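Local coordinates for protein 350aa long hypothetical aspartate-semialdehyde dehydrogenase (PDB 2EP5) that probably catalyses the NADPH-dependent reduction of malonyl-CoA to malonate semialdehyde, as a member of the aspartate-semialdehyde dehydrogenase family, at residues R112-I120 with L129-E137. Sequence-based numbering, arbitrary orientation.
Sequences RMDPDVPLI and LELLKFQKE
P118 and L131 make the closest apolar approach here, with P118 CG 3.7 Å from L131 CB as the two side chains run past one another in opposite senses. The same proline ring also meets L132: L132 CD2 lies 4.0 Å from P118 CG, the two side chains crossing at about a right angle. L131 reaches further along the loop: its CG stands anti to the carbonyl carbon (chi1 -83°), and CD1 comes to 3.7 Å from P115 O, within the D114-V117 turn. At the other end of the contact, I120 and L129 cross almost perpendicularly, I120 CG1 resting 3.9 Å from L129 CD2. With an alanine in place of P118, the ring carbons that fit against L131 and L132 would be gone, and a gap would probably open between the loop and these two leucines.

Polar evidence centres on D116 O. A water donates to it and, at 2.7 Å, to L131 O, bridging the two backbones. The aliphatic part of Q135 packs near the same carbonyl, its CG 3.9 Å from D116 O.

Within 112-120, a type I beta turn from D114 to V117 is closed by the backbone bond V117 N to D114 O. D114 OD1 accepts from D116 N at 2.8 Å through its anti lone pair, with an N-H...O angle of 161°, which defines an Asx turn; D114 OD2 forms a salt bridge with K139.

Backbone bonds of P118 and I120 to K147 tie the loop to strand 144-147, outermost of the parallel sheet within this chain, while L129 and L132 also touch M344 of helix 334-347. Together these contacts fold the segment after strand 103-106 back against the 3-10 segment and helix 132-140 that precede strand 144-147, a connection between neighbouring parallel strands of the Rossmann-type NAD(P)-binding domain.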
loop_
_atom_site.group_PDB
_atom_site.type_symbol
_atom_site.label_atom_id
_atom_site.label_comp_id
_atom_site.label_asym_id
_atom_site.label_seq_id
_atom_site.Cartn_x
_atom_site.Cartn_y
_atom_site.Cartn_z
ATOM N N ARG A 112 31.306 16.279 2.371
ATOM C CA ARG A 112 30.840 16.083 3.746
ATOM C C ARG A 112 31.920 15.582 4.695
ATOM O O ARG A 112 31.936 15.942 5.874
ATOM C CB ARG A 112 29.669 15.109 3.794
ATOM C CG ARG A 112 28.318 15.713 3.502
ATOM C CD ARG A 112 27.263 14.635 3.698
ATOM N NE ARG A 112 25.962 14.964 3.132
ATOM C CZ ARG A 112 25.113 14.039 2.698
ATOM N NH1 ARG A 112 25.448 12.755 2.769
ATOM N NH2 ARG A 112 23.935 14.388 2.198
ATOM N N MET A 113 32.821 14.755 4.181
ATOM C CA MET A 113 33.883 14.204 5.005
ATOM C C MET A 113 35.241 14.889 4.806
ATOM O O MET A 113 36.274 14.367 5.224
ATOM C CB MET A 113 33.991 12.693 4.763
ATOM C CG MET A 113 32.745 11.904 5.187
ATOM S SD MET A 113 32.275 12.124 6.947
ATOM C CE MET A 113 33.595 11.206 7.792
ATOM N N ASP A 114 35.237 16.064 4.181
ATOM C CA ASP A 114 36.473 16.810 3.975
ATOM C C ASP A 114 36.848 17.379 5.336
ATOM O O ASP A 114 36.047 18.063 5.962
ATOM C CB ASP A 114 36.266 17.949 2.972
ATOM C CG ASP A 114 37.563 18.671 2.628
ATOM O OD1 ASP A 114 38.196 19.248 3.539
ATOM O OD2 ASP A 114 37.953 18.659 1.445
ATOM N N PRO A 115 38.068 17.087 5.815
ATOM C CA PRO A 115 38.624 17.527 7.102
ATOM C C PRO A 115 38.581 19.031 7.355
ATOM O O PRO A 115 38.641 19.466 8.504
ATOM C CB PRO A 115 40.061 17.011 7.057
ATOM C CG PRO A 115 39.960 15.797 6.194
ATOM C CD PRO A 115 39.043 16.251 5.091
ATOM N N ASP A 116 38.487 19.825 6.291
ATOM C CA ASP A 116 38.437 21.278 6.442
ATOM C C ASP A 116 37.023 21.824 6.294
ATOM O O ASP A 116 36.797 23.033 6.399
ATOM C CB ASP A 116 39.339 21.956 5.409
ATOM C CG ASP A 116 40.769 21.471 5.483
ATOM O OD1 ASP A 116 41.306 21.369 6.607
ATOM O OD2 ASP A 116 41.352 21.198 4.413
ATOM N N VAL A 117 36.069 20.933 6.051
ATOM C CA VAL A 117 34.688 21.347 5.875
ATOM C C VAL A 117 33.828 20.860 7.032
ATOM O O VAL A 117 33.784 19.667 7.333
ATOM C CB VAL A 117 34.130 20.804 4.547
ATOM C CG1 VAL A 117 32.718 21.301 4.327
ATOM C CG2 VAL A 117 35.038 21.230 3.401
ATOM N N PRO A 118 33.131 21.785 7.706
ATOM C CA PRO A 118 32.277 21.402 8.835
ATOM C C PRO A 118 31.037 20.641 8.352
ATOM O O PRO A 118 30.429 21.019 7.348
ATOM C CB PRO A 118 31.892 22.745 9.461
ATOM C CG PRO A 118 32.878 23.746 8.860
ATOM C CD PRO A 118 33.084 23.236 7.475
ATOM N N LEU A 119 30.691 19.559 9.048
ATOM C CA LEU A 119 29.496 18.768 8.725
ATOM C C LEU A 119 28.576 19.096 9.891
ATOM O O LEU A 119 28.764 18.604 11.003
ATOM C CB LEU A 119 29.814 17.273 8.689
ATOM C CG LEU A 119 28.708 16.351 8.165
ATOM C CD1 LEU A 119 28.255 16.801 6.774
ATOM C CD2 LEU A 119 29.225 14.922 8.127
ATOM N N ILE A 120 27.584 19.938 9.637
ATOM C CA ILE A 120 26.714 20.388 10.705
ATOM C C ILE A 120 25.309 19.849 10.886
ATOM O O ILE A 120 24.559 19.646 9.936
ATOM C CB ILE A 120 26.585 21.934 10.680
ATOM C CG1 ILE A 120 27.976 22.579 10.696
ATOM C CG2 ILE A 120 25.781 22.419 11.889
ATOM C CD1 ILE A 120 28.814 22.209 11.904
ATOM N N LEU A 129 31.790 24.700 13.541
ATOM C CA LEU A 129 31.843 25.794 12.566
ATOM C C LEU A 129 33.155 26.581 12.657
ATOM O O LEU A 129 33.520 27.315 11.738
ATOM C CB LEU A 129 30.657 26.746 12.763
ATOM C CG LEU A 129 29.314 26.246 12.222
ATOM C CD1 LEU A 129 28.181 27.158 12.678
ATOM C CD2 LEU A 129 29.383 26.183 10.703
ATOM N N GLU A 130 33.860 26.424 13.769
ATOM C CA GLU A 130 35.127 27.114 13.955
ATOM C C GLU A 130 36.109 26.728 12.857
ATOM O O GLU A 130 37.083 27.443 12.612
ATOM C CB GLU A 130 35.726 26.780 15.322
ATOM C CG GLU A 130 34.866 27.205 16.493
ATOM C CD GLU A 130 35.697 27.669 17.671
ATOM O OE1 GLU A 130 36.435 28.664 17.506
ATOM O OE2 GLU A 130 35.619 27.045 18.754
ATOM N N LEU A 131 35.856 25.598 12.202
ATOM C CA LEU A 131 36.726 25.144 11.124
ATOM C C LEU A 131 36.757 26.187 10.031
ATOM O O LEU A 131 37.709 26.250 9.257
ATOM C CB LEU A 131 36.231 23.828 10.519
ATOM C CG LEU A 131 36.587 22.503 11.189
ATOM C CD1 LEU A 131 36.012 21.353 10.357
ATOM C CD2 LEU A 131 38.101 22.361 11.306
ATOM N N LEU A 132 35.710 27.003 9.966
ATOM C CA LEU A 132 35.620 28.029 8.939
ATOM C C LEU A 132 36.718 29.080 9.045
ATOM O O LEU A 132 37.039 29.746 8.064
ATOM C CB LEU A 132 34.244 28.704 8.988
ATOM C CG LEU A 132 33.066 27.828 8.551
ATOM C CD1 LEU A 132 31.756 28.616 8.645
ATOM C CD2 LEU A 132 33.302 27.337 7.132
ATOM N N LYS A 133 37.297 29.217 10.233
ATOM C CA LYS A 133 38.353 30.202 10.467
ATOM C C LYS A 133 39.651 29.921 9.716
ATOM O O LYS A 133 40.463 30.818 9.537
ATOM C CB LYS A 133 38.668 30.291 11.963
ATOM C CG LYS A 133 37.576 30.943 12.801
ATOM C CD LYS A 133 37.901 30.877 14.293
ATOM C CE LYS A 133 39.253 31.517 14.608
ATOM N NZ LYS A 133 39.580 31.490 16.067
ATOM N N PHE A 134 39.834 28.687 9.259
ATOM C CA PHE A 134 41.063 28.308 8.575
ATOM C C PHE A 134 40.828 27.672 7.216
ATOM O O PHE A 134 41.779 27.316 6.512
ATOM C CB PHE A 134 41.834 27.333 9.466
ATOM C CG PHE A 134 41.911 27.767 10.903
ATOM C CD1 PHE A 134 42.883 28.675 11.322
ATOM C CD2 PHE A 134 40.982 27.299 11.833
ATOM C CE1 PHE A 134 42.933 29.111 12.644
ATOM C CE2 PHE A 134 41.021 27.732 13.163
ATOM C CZ PHE A 134 42.002 28.642 13.567
ATOM N N GLN A 135 39.562 27.533 6.845
ATOM C CA GLN A 135 39.206 26.911 5.577
ATOM C C GLN A 135 39.787 27.612 4.349
ATOM O O GLN A 135 40.437 26.979 3.520
ATOM C CB GLN A 135 37.681 26.813 5.456
ATOM C CG GLN A 135 37.199 26.204 4.153
ATOM C CD GLN A 135 35.699 25.967 4.140
ATOM O OE1 GLN A 135 35.195 25.082 4.829
ATOM N NE2 GLN A 135 34.978 26.761 3.358
ATOM N N LYS A 136 39.555 28.914 4.226
ATOM C CA LYS A 136 40.062 29.656 3.079
ATOM C C LYS A 136 41.554 29.428 2.865
ATOM O O LYS A 136 41.993 29.133 1.753
ATOM C CB LYS A 136 39.781 31.154 3.242
ATOM C CG LYS A 136 38.317 31.537 3.060
ATOM C CD LYS A 136 38.143 33.047 3.102
ATOM C CE LYS A 136 36.685 33.436 3.003
ATOM N NZ LYS A 136 36.496 34.911 3.055
ATOM N N GLU A 137 42.327 29.555 3.936
ATOM C CA GLU A 137 43.772 29.365 3.868
ATOM C C GLU A 137 44.145 27.910 3.579
ATOM O O GLU A 137 45.089 27.649 2.835
ATOM C CB GLU A 137 44.409 29.809 5.184
ATOM C CG GLU A 137 45.911 29.642 5.252
ATOM C CD GLU A 137 46.450 29.870 6.656
ATOM O OE1 GLU A 137 46.130 30.920 7.252
ATOM O OE2 GLU A 137 47.193 28.999 7.165
HETATM O O HOH W 1 39.208 24.460 7.893
#